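Local coordinates for protein acetyl-CoA acetyltransferase (Bacillus anthracis, PDB 3SS6) that probably catalyses the reversible thiolase reaction in which two molecules of acetyl-CoA condense to acetoacetyl-CoA and free coenzyme A, at residues A[60-63]-A[64-67]; A[102-106]-A[107-111]; A[128-132]-A[133-137]; A[163-166]-A[167-170]. One frame throughout, in Å; residues are numbered along the deposited sequence. Where two conformers were deposited one is given.

All four contacts are local, each made between two segments that follow one another without a gap, and they come in series along the chain without nesting or crossing. Interaction 1 turns the loop between strand 53-57 and helix 68-75. Interaction 2 closes off helix 93-107 and leads into strand 112-120. Interaction 3 forms the far end of the excursion between strands 126-128 and 140-144, and interaction 4 lies on helix 159-170. The first three reach the second subunit, and Lys129 of that subunit meets Asp64, which joins the regions of interactions 1 and 3 across the interface. Interaction 4, its centre about 35 Å from that of interaction 1, packs within the chain.

Interaction 1: A[60-63]-A[64-67]; sequences IQRT and DEAN
Arg62 grips the carboxylate of Asp64, two residues on, through one side of its guanidinium. Arg62 NE reaches Asp64 OD1 at 2.9 Å and Arg62 NH2 reaches Asp64 OD2, also at 2.9 Å; both bonds are nearly straight, and each oxygen uses its syn lone pair. The two flat groups are only 14° from coplanar, so this is a two-pronged salt bridge that fixes the rotation of both ends. It closes over so short a span because the arginine chain bends at chi3 (59°) and Asp64 holds CG between its own backbone N and carbonyl carbon (chi1 70°). OD2 has a second cationic partner, Lys129 NZ of the second subunit, which would be expected to stabilise the carboxylate in its charged form.

The backbone turns between the two residues and beyond. Glu65 N donates to Arg62 O at 3.1 Å, from above the carbonyl plane, and a water gives the same oxygen a second bond. Another water accepts from Arg62 N and donates to Glu65 O, while a third links Thr63 O to Ala66 N, 3.2 Å from the water. The Glu65 carboxylate is held elsewhere, by Thr28 OG1 and Val30 N, and Thr63 OG1 bonds to Glu148 of the second subunit.

The turn belongs to the loop that leaves strand 53-57 and ends at Asn67, the N-cap of helix 68-75. Arg62 and Glu65 rest on Pro29 at the start of helix 29-43, Gln61 touches strand 83-88, and Ile60 packs on helix 145-149.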
# COMPACT_ATOMS: atom_id res chain seq x y z
N ILE A 60 2.95 -18.16 -9.00
CA ILE A 60 2.56 -16.82 -8.62
C ILE A 60 2.49 -15.96 -9.88
O ILE A 60 3.35 -15.17 -10.17
CB ILE A 60 3.59 -16.18 -7.67
CG1 ILE A 60 3.87 -17.10 -6.47
CG2 ILE A 60 3.12 -14.82 -7.21
CD1 ILE A 60 4.92 -16.58 -5.52
N GLN A 61 1.39 -16.15 -10.59
CA GLN A 61 1.12 -15.45 -11.83
C GLN A 61 0.91 -13.97 -11.57
O GLN A 61 0.52 -13.57 -10.49
CB GLN A 61 0.01 -16.12 -12.61
CG GLN A 61 0.44 -17.50 -13.07
CD GLN A 61 -0.69 -18.33 -13.62
OE1 GLN A 61 -1.56 -17.84 -14.31
NE2 GLN A 61 -0.66 -19.62 -13.33
N ARG A 62 1.19 -13.16 -12.57
CA ARG A 62 1.10 -11.71 -12.41
C ARG A 62 0.16 -11.12 -13.44
O ARG A 62 0.26 -11.44 -14.63
CB ARG A 62 2.47 -11.08 -12.60
CG ARG A 62 3.47 -11.45 -11.51
CD ARG A 62 4.89 -11.03 -11.91
NE ARG A 62 5.01 -9.59 -12.15
CZ ARG A 62 6.01 -8.83 -11.69
NH1 ARG A 62 6.99 -9.37 -10.97
NH2 ARG A 62 6.03 -7.54 -11.97
N THR A 63 -0.72 -10.24 -12.99
CA THR A 63 -1.65 -9.62 -13.93
C THR A 63 -0.98 -8.63 -14.89
O THR A 63 -1.57 -8.27 -15.91
CB THR A 63 -2.84 -8.95 -13.19
OG1 THR A 63 -2.34 -8.25 -12.04
CG2 THR A 63 -3.81 -10.01 -12.72
N ASP A 64 0.25 -8.21 -14.56
CA ASP A 64 1.00 -7.33 -15.45
C ASP A 64 1.75 -8.10 -16.55
O ASP A 64 2.35 -7.50 -17.45
CB ASP A 64 1.89 -6.33 -14.68
CG ASP A 64 3.09 -6.99 -13.99
OD1 ASP A 64 3.21 -8.23 -13.99
OD2 ASP A 64 3.90 -6.23 -13.41
N GLU A 65 1.68 -9.42 -16.46
CA GLU A 65 2.26 -10.33 -17.44
C GLU A 65 1.21 -11.44 -17.56
O GLU A 65 1.51 -12.60 -17.29
CB GLU A 65 3.61 -10.87 -16.97
CG GLU A 65 4.69 -9.80 -16.92
CD GLU A 65 6.06 -10.37 -16.62
OE1 GLU A 65 6.15 -11.51 -16.13
OE2 GLU A 65 7.06 -9.66 -16.86
N ALA A 66 0.01 -11.08 -17.97
CA ALA A 66 -1.10 -12.02 -18.09
C ALA A 66 -0.83 -13.13 -19.09
O ALA A 66 -0.50 -12.87 -20.19
CB ALA A 66 -2.35 -11.31 -18.45
N ASN A 67 -1.04 -14.35 -18.65
CA ASN A 67 -0.78 -15.52 -19.45
C ASN A 67 0.73 -15.53 -19.68
O ASN A 67 1.22 -15.16 -20.67
CB ASN A 67 -1.50 -15.56 -20.77
CG ASN A 67 -1.34 -16.89 -21.46
OD1 ASN A 67 -0.55 -17.65 -21.06
ND2 ASN A 67 -2.11 -17.13 -22.49
O HOH W 1 2.03 -14.02 -15.32
O HOH W 2 -1.19 -13.82 -15.29
O HOH W 3 -0.96 -8.09 -18.54

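Interaction 2: A[102-106]-A[107-111]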
# COMPACT_ATOMS: atom_id res chain seq x y z
N ALA A 102 2.40 -33.24 -23.52
CA ALA A 102 2.36 -34.62 -23.99
C ALA A 102 0.95 -34.99 -24.45
O ALA A 102 0.77 -35.65 -25.49
CB ALA A 102 2.85 -35.58 -22.91
N MET A 103 -0.06 -34.56 -23.71
CA MET A 103 -1.44 -34.84 -24.10
C MET A 103 -1.76 -34.27 -25.47
O MET A 103 -2.34 -34.95 -26.31
CB MET A 103 -2.45 -34.31 -23.07
CG MET A 103 -2.35 -35.00 -21.71
SD MET A 103 -3.80 -34.73 -20.66
CE MET A 103 -3.70 -32.97 -20.33
N GLN A 104 -1.39 -33.01 -25.69
CA GLN A 104 -1.65 -32.38 -26.99
C GLN A 104 -0.95 -33.16 -28.10
O GLN A 104 -1.52 -33.36 -29.17
CB GLN A 104 -1.17 -30.93 -27.01
CG GLN A 104 -2.01 -30.01 -26.14
CD GLN A 104 -1.75 -28.54 -26.42
OE1 GLN A 104 -0.82 -28.18 -27.15
NE2 GLN A 104 -2.57 -27.68 -25.84
N ILE A 105 0.28 -33.59 -27.85
CA ILE A 105 1.03 -34.32 -28.88
C ILE A 105 0.44 -35.70 -29.12
O ILE A 105 0.29 -36.13 -30.26
CB ILE A 105 2.52 -34.39 -28.53
CG1 ILE A 105 3.10 -32.97 -28.53
CG2 ILE A 105 3.27 -35.34 -29.49
CD1 ILE A 105 4.47 -32.85 -27.85
N GLN A 106 0.11 -36.41 -28.04
CA GLN A 106 -0.47 -37.74 -28.20
C GLN A 106 -1.74 -37.69 -29.05
O GLN A 106 -1.98 -38.58 -29.88
CB GLN A 106 -0.81 -38.34 -26.84
CG GLN A 106 0.38 -38.63 -25.93
CD GLN A 106 -0.07 -39.03 -24.53
OE1 GLN A 106 0.03 -38.25 -23.57
NE2 GLN A 106 -0.62 -40.23 -24.42
N LEU A 107 -2.54 -36.65 -28.85
CA LEU A 107 -3.81 -36.50 -29.55
C LEU A 107 -3.70 -35.92 -30.95
O LEU A 107 -4.66 -35.94 -31.72
CB LEU A 107 -4.76 -35.63 -28.72
CG LEU A 107 -5.33 -36.35 -27.49
CD1 LEU A 107 -6.06 -35.34 -26.61
CD2 LEU A 107 -6.28 -37.45 -27.94
N GLY A 108 -2.52 -35.39 -31.29
CA GLY A 108 -2.36 -34.70 -32.55
C GLY A 108 -2.92 -33.29 -32.56
O GLY A 108 -3.06 -32.68 -33.63
N VAL A 109 -3.24 -32.77 -31.38
CA VAL A 109 -3.62 -31.36 -31.22
C VAL A 109 -2.45 -30.46 -31.61
O VAL A 109 -2.64 -29.43 -32.27
CB VAL A 109 -4.06 -31.06 -29.78
CG1 VAL A 109 -4.16 -29.54 -29.53
CG2 VAL A 109 -5.38 -31.76 -29.47
N SER A 110 -1.24 -30.86 -31.20
CA SER A 110 -0.01 -30.16 -31.56
C SER A 110 1.01 -31.17 -32.07
O SER A 110 0.97 -32.33 -31.68
CB SER A 110 0.59 -29.46 -30.35
OG SER A 110 -0.28 -28.50 -29.80
N GLU A 111 1.94 -30.71 -32.91
CA GLU A 111 3.05 -31.56 -33.34
C GLU A 111 4.31 -31.26 -32.55
O GLU A 111 5.10 -32.16 -32.28
CB GLU A 111 3.31 -31.40 -34.84
CG GLU A 111 2.21 -31.99 -35.70
CD GLU A 111 2.57 -32.02 -37.17
OE1 GLU A 111 3.28 -31.11 -37.64
OE2 GLU A 111 2.14 -32.97 -37.86
O HOH W 4 1.21 -34.95 -32.65
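Leu107 N still closes a helical bond to Met103 O, 3.1 Å away, in the last turn before helix 93-107 ends. Gly108 then takes a positive phi (78°) and its backbone turns back, with Gly108 N 3.1 Å from Ile105 O and above the carbonyl plane. Gln104 O accepts from Ser110 N at 3.2 Å along a fairly straight N-H, and more weakly from Val109 N. A CA-H...O contact from Ile105 CA to Ser110 O, 3.4 Å long, and a water that donates to both Ile105 O and Ser110 O bring the outgoing chain back against the last turn.

Of the side chains, Gln104 does most of the touching. Its chain stays extended beyond CG, which carries OE1 to the hydroxyl of Ser110: Ser110 OG donates to Gln104 OE1 at 2.7 Å from above the amide plane. The other end of the amide, NE2, bonds to Glu53, so both halves are engaged and the flip of the group is settled. Val109 comes at the stem of the glutamine, with Val109 CG1 4.0 Å from Gln104 CG. Leu107 folds back along the helix, its CB and CG resting against the carbonyl oxygen of Met103; beyond it, Met103 and Leu107 pack on Leu107 and Met103 of the second subunit.

Positive phi at Gly108, with the bonds from Gly108 N to Ile105 O and, weakly, from Val109 N to Gln104 O, makes this a Schellman motif, to which Ser110 N adds a further bond; this C-terminal cap turns helix 93-107 toward strand 112-120 in the layered alpha/beta fold of thiolases.

Interaction 3: A[128-132]-A[133-137]; sequences LKQHR and WGQRL. With SO4 (sulfate ion), chain E.
Arg132 lays its aliphatic stem along one face of the indole of the very next residue, Trp133. Arg132 CG stands over the five-membered ring of Trp133, 3.8 Å from its centroid and 15° off the normal, a CH-pi contact, and Arg132 CD lies 3.6 Å from Trp133 CE2. Arg132 CG is anti to the backbone N (chi1 -171°), which sets the two side chains alongside one another and pointing the same way. The guanidinium beyond is turned about 60° to the ring and is shared between two neighbouring subunits: NH2 forms a salt bridge with Asp144 and NE bonds to Ser124 O of the second, while NH1 bonds to Arg136 O of the third. Trp133 NE1 likewise bonds to Ser122 O of the second subunit.

The turn sits at the end of the excursion between strands 126-128 and 140-144, a region of the thiolase tetramer where subunits meet: His131 ND1 is hydrogen-bonded to His131 ND1 of the third subunit. Within the turn, Gly134 N makes a weak bond to Gln130 O at 2.8 Å. A water joins Gln130 OE1 to Gly134 O, while Gln130 NE2 reaches weakly to O1 of a sulfate, probably from the crystallisation liquor, that Glu141 N also binds.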
# COMPACT_ATOMS: atom_id res chain seq x y z
N LEU A 128 -2.78 -5.92 -1.44
CA LEU A 128 -3.69 -5.33 -0.45
C LEU A 128 -5.11 -5.80 -0.78
O LEU A 128 -5.61 -5.58 -1.88
CB LEU A 128 -3.62 -3.81 -0.48
CG LEU A 128 -2.40 -3.18 0.19
CD1 LEU A 128 -2.34 -1.67 -0.07
CD2 LEU A 128 -2.42 -3.45 1.69
N LYS A 129 -5.75 -6.46 0.18
CA LYS A 129 -7.07 -7.04 -0.05
C LYS A 129 -8.23 -6.09 0.22
O LYS A 129 -9.33 -6.33 -0.26
CB LYS A 129 -7.27 -8.30 0.81
CG LYS A 129 -6.14 -9.30 0.76
CD LYS A 129 -5.89 -9.83 -0.63
CE LYS A 129 -4.70 -10.81 -0.61
NZ LYS A 129 -4.87 -11.88 0.41
N GLN A 130 -7.99 -5.01 0.98
CA GLN A 130 -9.07 -4.11 1.36
C GLN A 130 -8.94 -2.75 0.72
O GLN A 130 -9.68 -1.82 1.06
CB GLN A 130 -9.13 -3.92 2.89
CG GLN A 130 -8.95 -5.20 3.68
CD GLN A 130 -10.09 -6.17 3.48
OE1 GLN A 130 -11.20 -5.77 3.13
NE2 GLN A 130 -9.81 -7.46 3.70
N HIS A 131 -7.98 -2.62 -0.20
CA HIS A 131 -7.75 -1.34 -0.85
C HIS A 131 -8.89 -0.92 -1.78
O HIS A 131 -9.19 0.26 -1.91
CB HIS A 131 -6.43 -1.34 -1.63
CG HIS A 131 -6.01 0.03 -2.06
ND1 HIS A 131 -5.58 0.98 -1.16
CD2 HIS A 131 -6.02 0.63 -3.27
CE1 HIS A 131 -5.31 2.10 -1.80
NE2 HIS A 131 -5.57 1.92 -3.08
N ARG A 132 -9.53 -1.90 -2.43
CA ARG A 132 -10.56 -1.56 -3.40
C ARG A 132 -11.80 -0.92 -2.78
O ARG A 132 -12.26 0.12 -3.25
CB ARG A 132 -10.99 -2.79 -4.23
CG ARG A 132 -11.90 -2.42 -5.39
CD ARG A 132 -12.21 -3.62 -6.30
NE ARG A 132 -11.01 -4.31 -6.78
CZ ARG A 132 -10.27 -3.94 -7.82
NH1 ARG A 132 -10.60 -2.84 -8.51
NH2 ARG A 132 -9.19 -4.64 -8.16
N TRP A 133 -12.32 -1.52 -1.71
CA TRP A 133 -13.56 -1.04 -1.10
C TRP A 133 -13.34 -0.40 0.27
O TRP A 133 -14.29 0.13 0.88
CB TRP A 133 -14.58 -2.18 -1.00
CG TRP A 133 -14.78 -2.87 -2.32
CD1 TRP A 133 -14.46 -4.16 -2.63
CD2 TRP A 133 -15.35 -2.31 -3.51
NE1 TRP A 133 -14.79 -4.44 -3.93
CE2 TRP A 133 -15.34 -3.32 -4.50
CE3 TRP A 133 -15.87 -1.06 -3.83
CZ2 TRP A 133 -15.83 -3.10 -5.78
CZ3 TRP A 133 -16.36 -0.85 -5.11
CH2 TRP A 133 -16.33 -1.87 -6.07
N GLY A 134 -12.10 -0.46 0.76
CA GLY A 134 -11.70 0.29 1.93
C GLY A 134 -11.49 -0.53 3.19
O GLY A 134 -12.22 -1.50 3.44
N GLN A 135 -10.50 -0.12 3.98
CA GLN A 135 -10.25 -0.75 5.27
C GLN A 135 -11.11 -0.15 6.38
O GLN A 135 -11.35 -0.80 7.40
CB GLN A 135 -8.76 -0.67 5.64
CG GLN A 135 -8.43 -1.04 7.10
CD GLN A 135 -8.61 -2.52 7.42
OE1 GLN A 135 -8.42 -3.38 6.56
NE2 GLN A 135 -8.98 -2.82 8.66
N ARG A 136 -11.58 1.09 6.15
CA ARG A 136 -12.42 1.86 7.09
C ARG A 136 -11.75 2.31 8.39
O ARG A 136 -11.69 3.50 8.68
CB ARG A 136 -13.73 1.13 7.45
CG ARG A 136 -14.58 1.99 8.38
CD ARG A 136 -15.76 1.26 9.01
NE ARG A 136 -16.57 2.18 9.82
CZ ARG A 136 -16.43 2.37 11.12
NH1 ARG A 136 -15.52 1.68 11.80
NH2 ARG A 136 -17.21 3.23 11.76
N LEU A 137 -11.28 1.37 9.19
CA LEU A 137 -10.72 1.71 10.48
C LEU A 137 -9.83 0.58 10.95
O LEU A 137 -10.07 -0.58 10.60
CB LEU A 137 -11.85 1.97 11.50
CG LEU A 137 -11.47 2.57 12.86
CD1 LEU A 137 -10.83 3.96 12.71
CD2 LEU A 137 -12.70 2.68 13.77
S SO4 E . -6.60 -7.15 6.05
O1 SO4 E . -6.69 -7.85 4.77
O2 SO4 E . -5.85 -7.98 6.99
O3 SO4 E . -5.91 -5.88 5.91
O4 SO4 E . -7.94 -6.92 6.58
O HOH W 5 -11.59 -4.12 -0.81
O HOH W 6 -12.71 -3.79 1.91

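Interaction 4: A[163-166]-A[167-170]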
# COMPACT_ATOMS: atom_id res chain seq x y z
N ALA A 163 5.12 -30.47 6.93
CA ALA A 163 6.33 -31.27 7.03
C ALA A 163 6.48 -31.84 8.43
O ALA A 163 6.80 -33.03 8.60
CB ALA A 163 7.56 -30.45 6.63
N GLU A 164 6.22 -31.01 9.45
CA GLU A 164 6.31 -31.47 10.83
C GLU A 164 5.27 -32.56 11.09
O GLU A 164 5.49 -33.44 11.91
CB GLU A 164 6.14 -30.32 11.83
CG GLU A 164 7.37 -29.42 11.99
CD GLU A 164 8.47 -30.04 12.84
OE1 GLU A 164 8.29 -31.17 13.33
OE2 GLU A 164 9.53 -29.39 13.01
N ASN A 165 4.14 -32.48 10.40
CA ASN A 165 3.13 -33.53 10.53
C ASN A 165 3.70 -34.86 10.07
O ASN A 165 3.44 -35.90 10.67
CB ASN A 165 1.86 -33.19 9.74
CG ASN A 165 1.05 -32.07 10.37
OD1 ASN A 165 1.16 -31.81 11.57
ND2 ASN A 165 0.23 -31.40 9.56
N LEU A 166 4.49 -34.83 9.00
CA LEU A 166 5.10 -36.04 8.48
C LEU A 166 6.22 -36.53 9.40
O LEU A 166 6.41 -37.73 9.55
CB LEU A 166 5.60 -35.82 7.05
CG LEU A 166 4.51 -35.89 5.98
CD1 LEU A 166 5.08 -35.52 4.61
CD2 LEU A 166 3.85 -37.27 5.95
N VAL A 167 6.94 -35.59 10.01
CA VAL A 167 7.97 -35.93 10.99
C VAL A 167 7.36 -36.79 12.09
O VAL A 167 7.87 -37.86 12.43
CB VAL A 167 8.58 -34.67 11.64
CG1 VAL A 167 9.38 -35.03 12.88
CG2 VAL A 167 9.44 -33.93 10.63
N GLU A 168 6.27 -36.31 12.67
CA GLU A 168 5.58 -37.02 13.72
C GLU A 168 4.99 -38.36 13.26
O GLU A 168 5.08 -39.37 13.95
CB GLU A 168 4.48 -36.14 14.31
CG GLU A 168 5.02 -34.87 14.96
CD GLU A 168 4.00 -33.73 15.02
OE1 GLU A 168 2.83 -33.95 14.62
OE2 GLU A 168 4.38 -32.62 15.45
N GLN A 169 4.39 -38.36 12.07
CA GLN A 169 3.77 -39.57 11.53
C GLN A 169 4.78 -40.68 11.24
O GLN A 169 4.57 -41.84 11.60
CB GLN A 169 2.96 -39.23 10.28
CG GLN A 169 2.17 -40.40 9.71
CD GLN A 169 1.17 -39.96 8.64
OE1 GLN A 169 0.59 -38.87 8.73
NE2 GLN A 169 0.98 -40.80 7.62
N TYR A 170 5.89 -40.31 10.61
CA TYR A 170 6.90 -41.28 10.19
C TYR A 170 8.07 -41.43 11.17
O TYR A 170 9.03 -42.15 10.89
CB TYR A 170 7.40 -40.95 8.78
CG TYR A 170 6.42 -41.36 7.69
CD1 TYR A 170 6.55 -42.58 7.05
CD2 TYR A 170 5.37 -40.53 7.32
CE1 TYR A 170 5.66 -42.97 6.06
CE2 TYR A 170 4.47 -40.92 6.33
CZ TYR A 170 4.63 -42.14 5.71
OH TYR A 170 3.75 -42.56 4.73
O HOH W 7 7.08 -32.15 15.51
O HOH W 8 0.85 -35.78 12.79
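Leu166 and Tyr170, one turn apart, lie side by side and point the same way. The methyl CD2 of Leu166 meets the tyrosine ring obliquely, 3.7 Å from Tyr170 CE2, and the carbonyl oxygen of Leu166 lies in the ring plane, at its edge, 3.7 Å from Tyr170 CD2. Leu166 O also accepts the helical bond from Tyr170 N at 2.8 Å.

Glu164 and Val167 likewise run alongside. The bend of the glutamate at chi2 (-77°) brings Glu164 OE1 to 3.9 Å from Val167 CB, while its OE2 takes bonds from Ser242 N and Val243 N. Glu168, modelled in two conformers, is extended beyond CG in one of them and there crosses Asn165 obliquely. In that conformer a water lies 2.7 Å from Glu164 OE1 and equally far from Glu168 OE2. Arg238 forms a salt bridge with Glu168 OE2 and a hydrogen bond to Asn165 OD1, probably easing the repulsion between the acids.

The segments form two consecutive turns of helix 159-170. Leu166, Val167 and Tyr170 face helix 322-332 at Ala323 and Ala327, with Tyr170 OH bonded to Glu331, while Asn165 ND2 reaches the loop carbonyl of Lys288.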